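Local coordinates for protein Epf (Streptococcus pyogenes, PDB 4ES8) that acts as a cell-surface adhesin, attaching the bacterium to cells through an N-terminal domain that contains a carbohydrate-binding module, at residues Asp213-Val227 / Ser300-Asp314. Sequence-based numbering, arbitrary orientation. Where two conformers were deposited one is given.
Sequences DVTNPSQLDKGVAYV and SKKTSKDFFFEVGID
F307 and F309 lay their rings against the backbone of 219-223. L220 N stands over the centre of the F307 ring, 3.5 Å above its plane, while K305 O lies over the opposite face, offset toward the rim, so main-chain atoms meet both faces; Q219 CB closes on its CZ. The F309 ring receives the CA of G223, a residue without a side chain, over its centre, 12° off the normal, a CH-pi contact. F309 reaches this position with CG between its own backbone N and carbonyl carbon (chi1 71°); L220 CD2 also touches the ring, and A225 CB lies at its edge.

Beyond the rings the two chains form a single parallel bridge between Y226 and G312. G312 N donates to A225 O at 2.9 Å, nearly straight at 171° and in the carbonyl plane; the return bond from V227 N to G312 O is weak. Next to it D314 CA sits 3.7 Å from the centroid of the Y226 ring, and the D314 carboxylate stacks on that ring while its OD1 accepts a hydrogen bond from K316 N.

At the other end polar side chains replace strand pairing. S300 OG donates to T215 O at 2.7 Å and accepts from K302 N, an ST turn. The extended chain of K302 crosses P217 and brings NZ within 2.9 Å of V214 O. D213 OD1 accepts from T215 N, an Asx turn, and also from T215 OG1; D213 OD2 is bonded to H112.

The contact spans the domain junction: D213 ends strand 202-213 of the preceding domain, whereas strands 219-224 and 307-310 are outer strands of two sheets facing each other in what is probably the fibronectin-like domain, paired antiparallel with 231-237 and 290-297 respectively.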
ATOM      1  N   ASP A 213       2.603   4.886  -3.254  1.00  6.74           N
ATOM      2  CA  ASP A 213       2.294   5.578  -2.015  1.00  5.83           C
ATOM      3  C   ASP A 213       1.671   6.930  -2.380  1.00  9.95           C
ATOM      4  O   ASP A 213       2.221   7.642  -3.222  1.00  9.88           O
ATOM      5  CB  ASP A 213       3.590   5.733  -1.214  1.00  6.93           C
ATOM      6  CG  ASP A 213       3.381   6.204   0.211  1.00  7.75           C
ATOM      7  OD1 ASP A 213       2.570   7.111   0.418  1.00  8.38           O
ATOM      8  OD2 ASP A 213       4.033   5.651   1.115  1.00 10.15           O
ATOM      9  N   VAL A 214       0.501   7.262  -1.790  1.00  7.43           N
ATOM     10  CA  VAL A 214      -0.162   8.553  -2.078  1.00  7.67           C
ATOM     11  C   VAL A 214      -0.405   9.329  -0.775  1.00  9.72           C
ATOM     12  O   VAL A 214      -1.259  10.223  -0.723  1.00 10.13           O
ATOM     13  CB  VAL A 214      -1.476   8.359  -2.867  1.00 10.54           C
ATOM     14  CG1 VAL A 214      -1.183   7.870  -4.277  1.00 10.48           C
ATOM     15  CG2 VAL A 214      -2.436   7.419  -2.135  1.00 10.54           C
ATOM     16  N   THR A 215       0.390   9.028   0.260  1.00  7.24           N
ATOM     17  CA  THR A 215       0.262   9.684   1.550  1.00  7.14           C
ATOM     18  C   THR A 215       0.459  11.198   1.445  1.00 10.20           C
ATOM     19  O   THR A 215       1.442  11.657   0.882  1.00  9.46           O
ATOM     20  CB  THR A 215       1.310   9.105   2.492  1.00  8.19           C
ATOM     21  OG1 THR A 215       1.150   7.677   2.544  1.00  8.14           O
ATOM     22  CG2 THR A 215       1.223   9.677   3.875  1.00  9.83           C
ATOM     23  N   ASN A 216      -0.435  11.964   2.073  1.00  9.86           N
ATOM     24  CA  ASN A 216      -0.249  13.409   2.152  1.00 10.24           C
ATOM     25  C   ASN A 216       0.764  13.725   3.225  1.00 12.87           C
ATOM     26  O   ASN A 216       0.729  13.124   4.306  1.00 11.64           O
ATOM     27  CB  ASN A 216      -1.569  14.113   2.470  1.00 12.94           C
ATOM     28  CG  ASN A 216      -2.548  14.022   1.337  1.00 23.13           C
ATOM     29  OD1 ASN A 216      -2.208  14.265   0.175  1.00 18.40           O
ATOM     30  ND2 ASN A 216      -3.775  13.651   1.664  1.00 23.52           N
ATOM     31  N   PRO A 217       1.648  14.705   2.979  1.00 10.81           N
ATOM     32  CA  PRO A 217       2.587  15.094   4.036  1.00 10.40           C
ATOM     33  C   PRO A 217       1.836  15.673   5.227  1.00 12.17           C
ATOM     34  O   PRO A 217       0.742  16.237   5.064  1.00 12.66           O
ATOM     35  CB  PRO A 217       3.464  16.160   3.374  1.00 12.48           C
ATOM     36  CG  PRO A 217       2.637  16.707   2.260  1.00 16.25           C
ATOM     37  CD  PRO A 217       1.791  15.547   1.775  1.00 12.79           C
ATOM     38  N   SER A 218       2.426  15.542   6.412  1.00  9.75           N
ATOM     39  CA  SER A 218       1.887  16.141   7.626  1.00  9.47           C
ATOM     40  C   SER A 218       1.935  17.685   7.488  1.00 13.03           C
ATOM     41  O   SER A 218       2.508  18.241   6.524  1.00 11.25           O
ATOM     42  CB  SER A 218       2.704  15.685   8.827  1.00 10.99           C
ATOM     43  OG  SER A 218       4.056  16.103   8.687  1.00 14.02           O
ATOM     44  N   GLN A 219       1.347  18.356   8.472  1.00 11.45           N
ATOM     45  CA  GLN A 219       1.300  19.815   8.514  0.50 11.63           C
ATOM     46  C   GLN A 219       1.905  20.319   9.793  1.00 13.64           C
ATOM     47  O   GLN A 219       1.912  19.597  10.787  1.00 12.73           O
ATOM     48  CB  GLN A 219      -0.151  20.336   8.403  0.50 12.84           C
ATOM     49  CG  GLN A 219      -0.846  19.992   7.087  0.50 17.00           C
ATOM     50  CD  GLN A 219      -1.669  18.736   7.189  0.50 25.24           C
ATOM     51  OE1 GLN A 219      -2.400  18.524   8.159  0.50 14.60           O
ATOM     52  NE2 GLN A 219      -1.602  17.895   6.169  0.50 24.03           N
ATOM     53  N   LEU A 220       2.388  21.570   9.782  1.00 10.96           N
ATOM     54  CA  LEU A 220       2.927  22.125  11.020  1.00 12.19           C
ATOM     55  C   LEU A 220       1.750  22.631  11.873  1.00 16.06           C
ATOM     56  O   LEU A 220       0.978  23.473  11.414  1.00 15.33           O
ATOM     57  CB  LEU A 220       3.920  23.277  10.749  1.00 12.45           C
ATOM     58  CG  LEU A 220       4.595  23.859  12.017  1.00 15.85           C
ATOM     59  CD1 LEU A 220       5.606  22.893  12.612  1.00 15.56           C
ATOM     60  CD2 LEU A 220       5.248  25.228  11.727  1.00 17.50           C
ATOM     61  N   ASP A 221       1.617  22.096  13.088  1.00 14.33           N
ATOM     62  CA  ASP A 221       0.596  22.513  14.048  1.00 15.14           C
ATOM     63  C   ASP A 221       1.118  23.734  14.778  1.00 19.63           C
ATOM     64  O   ASP A 221       0.421  24.739  14.862  1.00 19.37           O
ATOM     65  CB  ASP A 221       0.258  21.373  15.031  1.00 16.74           C
ATOM     66  CG  ASP A 221      -0.948  21.619  15.926  1.00 29.93           C
ATOM     67  OD1 ASP A 221      -1.782  22.494  15.582  1.00 30.33           O
ATOM     68  OD2 ASP A 221      -1.101  20.877  16.924  1.00 36.60           O
ATOM     69  N   LYS A 222       2.368  23.656  15.272  1.00 16.44           N
ATOM     70  CA  LYS A 222       3.029  24.774  15.955  1.00 16.52           C
ATOM     71  C   LYS A 222       4.525  24.576  15.950  1.00 18.64           C
ATOM     72  O   LYS A 222       5.023  23.448  15.900  1.00 16.98           O
ATOM     73  CB  LYS A 222       2.493  24.994  17.394  1.00 20.84           C
ATOM     74  CG  LYS A 222       2.733  23.857  18.376  1.00 35.20           C
ATOM     75  CD  LYS A 222       2.307  24.220  19.802  1.00 46.00           C
ATOM     76  CE  LYS A 222       2.688  23.125  20.772  1.00 54.97           C
ATOM     77  NZ  LYS A 222       2.355  23.482  22.176  1.00 61.57           N
ATOM     78  N   GLY A 223       5.245  25.689  15.961  1.00 15.52           N
ATOM     79  CA  GLY A 223       6.693  25.658  16.010  1.00 15.86           C
ATOM     80  C   GLY A 223       7.165  26.460  17.199  1.00 20.41           C
ATOM     81  O   GLY A 223       6.560  27.492  17.517  1.00 21.35           O
ATOM     82  N   VAL A 224       8.209  25.972  17.889  1.00 17.95           N
ATOM     83  CA  VAL A 224       8.773  26.686  19.042  1.00 18.64           C
ATOM     84  C   VAL A 224      10.262  26.881  18.799  1.00 21.28           C
ATOM     85  O   VAL A 224      11.007  25.911  18.633  1.00 20.95           O
ATOM     86  CB  VAL A 224       8.485  25.954  20.383  1.00 23.15           C
ATOM     87  CG1 VAL A 224       9.264  26.582  21.544  1.00 23.63           C
ATOM     88  CG2 VAL A 224       6.988  25.933  20.689  1.00 22.73           C
ATOM     89  N   ALA A 225      10.684  28.158  18.734  1.00 18.37           N
ATOM     90  CA  ALA A 225      12.067  28.550  18.549  1.00 18.04           C
ATOM     91  C   ALA A 225      12.323  29.798  19.360  1.00 20.43           C
ATOM     92  O   ALA A 225      11.490  30.708  19.354  1.00 19.40           O
ATOM     93  CB  ALA A 225      12.358  28.813  17.074  1.00 18.98           C
ATOM     94  N   TYR A 226      13.461  29.832  20.048  1.00 19.32           N
ATOM     95  CA  TYR A 226      13.852  30.997  20.844  1.00 19.30           C
ATOM     96  C   TYR A 226      15.218  31.484  20.400  1.00 22.09           C
ATOM     97  O   TYR A 226      16.088  30.676  20.065  1.00 21.42           O
ATOM     98  CB  TYR A 226      13.859  30.655  22.355  1.00 20.74           C
ATOM     99  CG  TYR A 226      12.570  30.051  22.879  1.00 23.54           C
ATOM    100  CD1 TYR A 226      11.354  30.709  22.724  1.00 25.45           C
ATOM    101  CD2 TYR A 226      12.577  28.853  23.588  1.00 25.27           C
ATOM    102  CE1 TYR A 226      10.169  30.169  23.224  1.00 28.97           C
ATOM    103  CE2 TYR A 226      11.401  28.314  24.114  1.00 26.45           C
ATOM    104  CZ  TYR A 226      10.201  28.978  23.934  1.00 34.97           C
ATOM    105  OH  TYR A 226       9.040  28.440  24.430  1.00 36.61           O
ATOM    106  N   VAL A 227      15.418  32.818  20.396  1.00 20.61           N
ATOM    107  CA  VAL A 227      16.707  33.435  20.025  1.00 21.67           C
ATOM    108  C   VAL A 227      17.864  32.818  20.860  1.00 25.68           C
ATOM    109  O   VAL A 227      17.691  32.575  22.053  1.00 25.49           O
ATOM    110  CB  VAL A 227      16.661  34.981  20.191  1.00 26.07           C
ATOM    111  CG1 VAL A 227      15.881  35.628  19.057  1.00 25.56           C
ATOM    112  CG2 VAL A 227      16.062  35.386  21.542  1.00 26.53           C
ATOM    113  N   SER A 300       5.566   9.370  -1.201  1.00  8.16           N
ATOM    114  CA  SER A 300       4.559   9.754  -2.188  1.00  7.57           C
ATOM    115  C   SER A 300       5.041  10.896  -3.094  1.00  9.56           C
ATOM    116  O   SER A 300       4.433  11.149  -4.135  1.00 10.54           O
ATOM    117  CB  SER A 300       3.286  10.188  -1.478  1.00  8.53           C
ATOM    118  OG  SER A 300       3.519  11.436  -0.838  1.00  8.70           O
ATOM    119  N   LYS A 301       6.079  11.627  -2.627  1.00  8.79           N
ATOM    120  CA  LYS A 301       6.697  12.789  -3.278  1.00  9.45           C
ATOM    121  C   LYS A 301       5.821  14.041  -3.200  1.00 13.46           C
ATOM    122  O   LYS A 301       6.134  15.049  -3.844  1.00 14.69           O
ATOM    123  CB  LYS A 301       7.090  12.512  -4.755  1.00 10.72           C
ATOM    124  CG  LYS A 301       7.920  11.245  -4.968  1.00 15.07           C
ATOM    125  CD  LYS A 301       9.232  11.328  -4.210  1.00 15.62           C
ATOM    126  CE  LYS A 301      10.102  10.108  -4.352  1.00 30.69           C
ATOM    127  NZ  LYS A 301      11.269  10.229  -3.433  1.00 41.32           N
ATOM    128  N   LYS A 302       4.728  13.988  -2.419  1.00 10.17           N
ATOM    129  CA  LYS A 302       3.845  15.138  -2.235  1.00  9.52           C
ATOM    130  C   LYS A 302       4.462  16.132  -1.261  1.00 12.70           C
ATOM    131  O   LYS A 302       4.977  15.726  -0.223  1.00 10.96           O
ATOM    132  CB  LYS A 302       2.465  14.673  -1.747  1.00 10.71           C
ATOM    133  CG  LYS A 302       1.701  13.874  -2.788  1.00 11.61           C
ATOM    134  CD  LYS A 302       0.408  13.357  -2.165  1.00 15.33           C
ATOM    135  CE  LYS A 302      -0.451  12.647  -3.171  1.00 18.70           C
ATOM    136  NZ  LYS A 302      -1.775  12.334  -2.584  1.00 22.51           N
ATOM    137  N   THR A 303       4.399  17.447  -1.608  1.00 10.74           N
ATOM    138  CA  THR A 303       4.944  18.514  -0.769  0.50 10.23           C
ATOM    139  C   THR A 303       3.807  19.352  -0.194  1.00 13.93           C
ATOM    140  O   THR A 303       2.826  19.634  -0.893  1.00 12.99           O
ATOM    141  CB  THR A 303       5.948  19.361  -1.569  0.50 14.47           C
ATOM    142  OG1 THR A 303       6.949  18.495  -2.106  0.50 13.09           O
ATOM    143  CG2 THR A 303       6.620  20.462  -0.724  0.50 10.64           C
ATOM    144  N   SER A 304       3.943  19.721   1.077  1.00  9.87           N
ATOM    145  CA  SER A 304       2.984  20.545   1.804  1.00  9.76           C
ATOM    146  C   SER A 304       3.029  21.980   1.330  1.00 13.66           C
ATOM    147  O   SER A 304       3.947  22.387   0.599  1.00 12.72           O
ATOM    148  CB  SER A 304       3.374  20.568   3.288  1.00 11.38           C
ATOM    149  OG  SER A 304       4.555  21.344   3.490  1.00 12.96           O
ATOM    150  N   LYS A 305       2.068  22.768   1.823  1.00 13.49           N
ATOM    151  CA  LYS A 305       2.087  24.218   1.652  0.50 13.35           C
ATOM    152  C   LYS A 305       3.239  24.725   2.510  1.00 16.49           C
ATOM    153  O   LYS A 305       3.708  23.977   3.383  1.00 13.31           O
ATOM    154  CB  LYS A 305       0.755  24.831   2.141  0.50 15.96           C
ATOM    155  CG  LYS A 305      -0.460  24.563   1.264  0.50 27.59           C
ATOM    156  CD  LYS A 305      -1.696  25.204   1.885  0.50 37.78           C
ATOM    157  CE  LYS A 305      -2.911  25.107   0.999  0.50 51.11           C
ATOM    158  NZ  LYS A 305      -4.075  25.813   1.595  0.50 58.50           N
ATOM    159  N   ASP A 306       3.666  25.980   2.338  1.00 13.36           N
ATOM    160  CA  ASP A 306       4.692  26.513   3.222  1.00 12.73           C
ATOM    161  C   ASP A 306       4.030  26.883   4.532  1.00 14.79           C
ATOM    162  O   ASP A 306       2.956  27.482   4.512  1.00 15.15           O
ATOM    163  CB  ASP A 306       5.354  27.759   2.604  1.00 13.51           C
ATOM    164  CG  ASP A 306       6.282  27.482   1.441  1.00 18.97           C
ATOM    165  OD1 ASP A 306       6.842  26.363   1.377  1.00 15.80           O
ATOM    166  OD2 ASP A 306       6.514  28.417   0.636  1.00 25.80           O
ATOM    167  N   PHE A 307       4.646  26.511   5.663  1.00 10.00           N
ATOM    168  CA  PHE A 307       4.139  26.892   6.994  1.00 10.22           C
ATOM    169  C   PHE A 307       5.084  27.913   7.598  1.00 13.77           C
ATOM    170  O   PHE A 307       6.284  27.870   7.324  1.00 13.77           O
ATOM    171  CB  PHE A 307       4.037  25.681   7.928  1.00 11.95           C
ATOM    172  CG  PHE A 307       3.223  24.546   7.365  1.00 12.75           C
ATOM    173  CD1 PHE A 307       1.838  24.619   7.319  1.00 16.14           C
ATOM    174  CD2 PHE A 307       3.845  23.430   6.825  1.00 13.08           C
ATOM    175  CE1 PHE A 307       1.088  23.585   6.758  1.00 16.02           C
ATOM    176  CE2 PHE A 307       3.094  22.383   6.291  1.00 16.61           C
ATOM    177  CZ  PHE A 307       1.721  22.486   6.230  1.00 15.80           C
ATOM    178  N   PHE A 308       4.563  28.804   8.441  1.00 13.34           N
ATOM    179  CA  PHE A 308       5.384  29.839   9.076  1.00 12.89           C
ATOM    180  C   PHE A 308       5.072  29.942  10.543  1.00 17.14           C
ATOM    181  O   PHE A 308       3.917  29.776  10.964  1.00 17.39           O
ATOM    182  CB  PHE A 308       5.132  31.212   8.412  1.00 14.19           C
ATOM    183  CG  PHE A 308       5.391  31.251   6.930  1.00 14.77           C
ATOM    184  CD1 PHE A 308       6.650  31.566   6.438  1.00 16.69           C
ATOM    185  CD2 PHE A 308       4.384  30.924   6.019  1.00 16.43           C
ATOM    186  CE1 PHE A 308       6.897  31.583   5.058  1.00 17.36           C
ATOM    187  CE2 PHE A 308       4.636  30.919   4.646  1.00 17.74           C
ATOM    188  CZ  PHE A 308       5.889  31.261   4.173  1.00 16.48           C
ATOM    189  N   PHE A 309       6.097  30.285  11.332  1.00 12.15           N
ATOM    190  CA  PHE A 309       5.923  30.536  12.748  1.00 12.10           C
ATOM    191  C   PHE A 309       6.987  31.523  13.170  1.00 17.08           C
ATOM    192  O   PHE A 309       8.050  31.597  12.544  1.00 14.87           O
ATOM    193  CB  PHE A 309       5.951  29.244  13.604  1.00 12.88           C
ATOM    194  CG  PHE A 309       7.298  28.574  13.735  1.00 13.06           C
ATOM    195  CD1 PHE A 309       7.758  27.699  12.751  1.00 14.76           C
ATOM    196  CD2 PHE A 309       8.100  28.790  14.856  1.00 14.72           C
ATOM    197  CE1 PHE A 309       9.012  27.084  12.871  1.00 15.06           C
ATOM    198  CE2 PHE A 309       9.334  28.140  14.994  1.00 17.50           C
ATOM    199  CZ  PHE A 309       9.785  27.294  14.002  1.00 16.40           C
ATOM    200  N   GLU A 310       6.707  32.267  14.244  1.00 15.66           N
ATOM    201  CA  GLU A 310       7.670  33.245  14.736  1.00 15.27           C
ATOM    202  C   GLU A 310       8.583  32.708  15.800  1.00 18.08           C
ATOM    203  O   GLU A 310       8.153  31.974  16.687  1.00 17.29           O
ATOM    204  CB  GLU A 310       6.935  34.453  15.328  1.00 16.44           C
ATOM    205  CG  GLU A 310       6.408  35.421  14.279  1.00 20.44           C
ATOM    206  CD  GLU A 310       5.722  36.656  14.837  1.00 39.82           C
ATOM    207  OE1 GLU A 310       5.890  36.949  16.044  1.00 31.73           O
ATOM    208  OE2 GLU A 310       5.031  37.346  14.053  1.00 31.01           O
ATOM    209  N   VAL A 311       9.830  33.178  15.772  1.00 15.68           N
ATOM    210  CA  VAL A 311      10.803  32.991  16.849  1.00 17.24           C
ATOM    211  C   VAL A 311      10.288  33.857  18.009  1.00 25.24           C
ATOM    212  O   VAL A 311       9.801  34.961  17.777  1.00 24.13           O
ATOM    213  CB  VAL A 311      12.232  33.425  16.406  1.00 19.90           C
ATOM    214  CG1 VAL A 311      13.230  33.405  17.570  1.00 19.84           C
ATOM    215  CG2 VAL A 311      12.753  32.598  15.244  1.00 18.77           C
ATOM    216  N   GLY A 312      10.388  33.373  19.226  1.00 25.71           N
ATOM    217  CA  GLY A 312       9.962  34.176  20.366  1.00 27.00           C
ATOM    218  C   GLY A 312      11.068  34.354  21.382  1.00 32.90           C
ATOM    219  O   GLY A 312      12.230  34.032  21.122  1.00 30.22           O
ATOM    220  N   ILE A 313      10.703  34.929  22.524  1.00 35.27           N
ATOM    221  CA  ILE A 313      11.554  35.106  23.699  1.00 36.36           C
ATOM    222  C   ILE A 313      11.149  33.980  24.650  1.00 41.44           C
ATOM    223  O   ILE A 313       9.954  33.814  24.902  1.00 42.40           O
ATOM    224  CB  ILE A 313      11.390  36.537  24.320  1.00 39.46           C
ATOM    225  CG1 ILE A 313      11.742  37.677  23.313  1.00 39.57           C
ATOM    226  CG2 ILE A 313      12.144  36.688  25.660  1.00 40.36           C
ATOM    227  CD1 ILE A 313      13.237  37.729  22.753  1.00 42.75           C
ATOM    228  N   ASP A 314      12.121  33.183  25.126  1.00 38.32           N
ATOM    229  CA  ASP A 314      11.891  32.056  26.037  1.00 39.05           C
ATOM    230  C   ASP A 314      11.083  32.520  27.271  1.00 47.11           C
ATOM    231  O   ASP A 314      11.575  33.364  28.027  1.00 47.03           O
ATOM    232  CB  ASP A 314      13.231  31.420  26.455  1.00 40.27           C
ATOM    233  CG  ASP A 314      13.128  30.064  27.136  1.00 45.43           C
ATOM    234  OD1 ASP A 314      12.088  29.796  27.787  1.00 45.56           O
ATOM    235  OD2 ASP A 314      14.104  29.293  27.064  1.00 47.75           O
TER
HETATM  236  O   HOH W   1       1.990   9.879  -4.833  1.00 11.45           O
HETATM  237  O   HOH W   2      -3.090  14.749  -2.513  1.00 33.05           O
HETATM  238  O   HOH W   3       8.367  30.027  18.578  1.00 22.89           O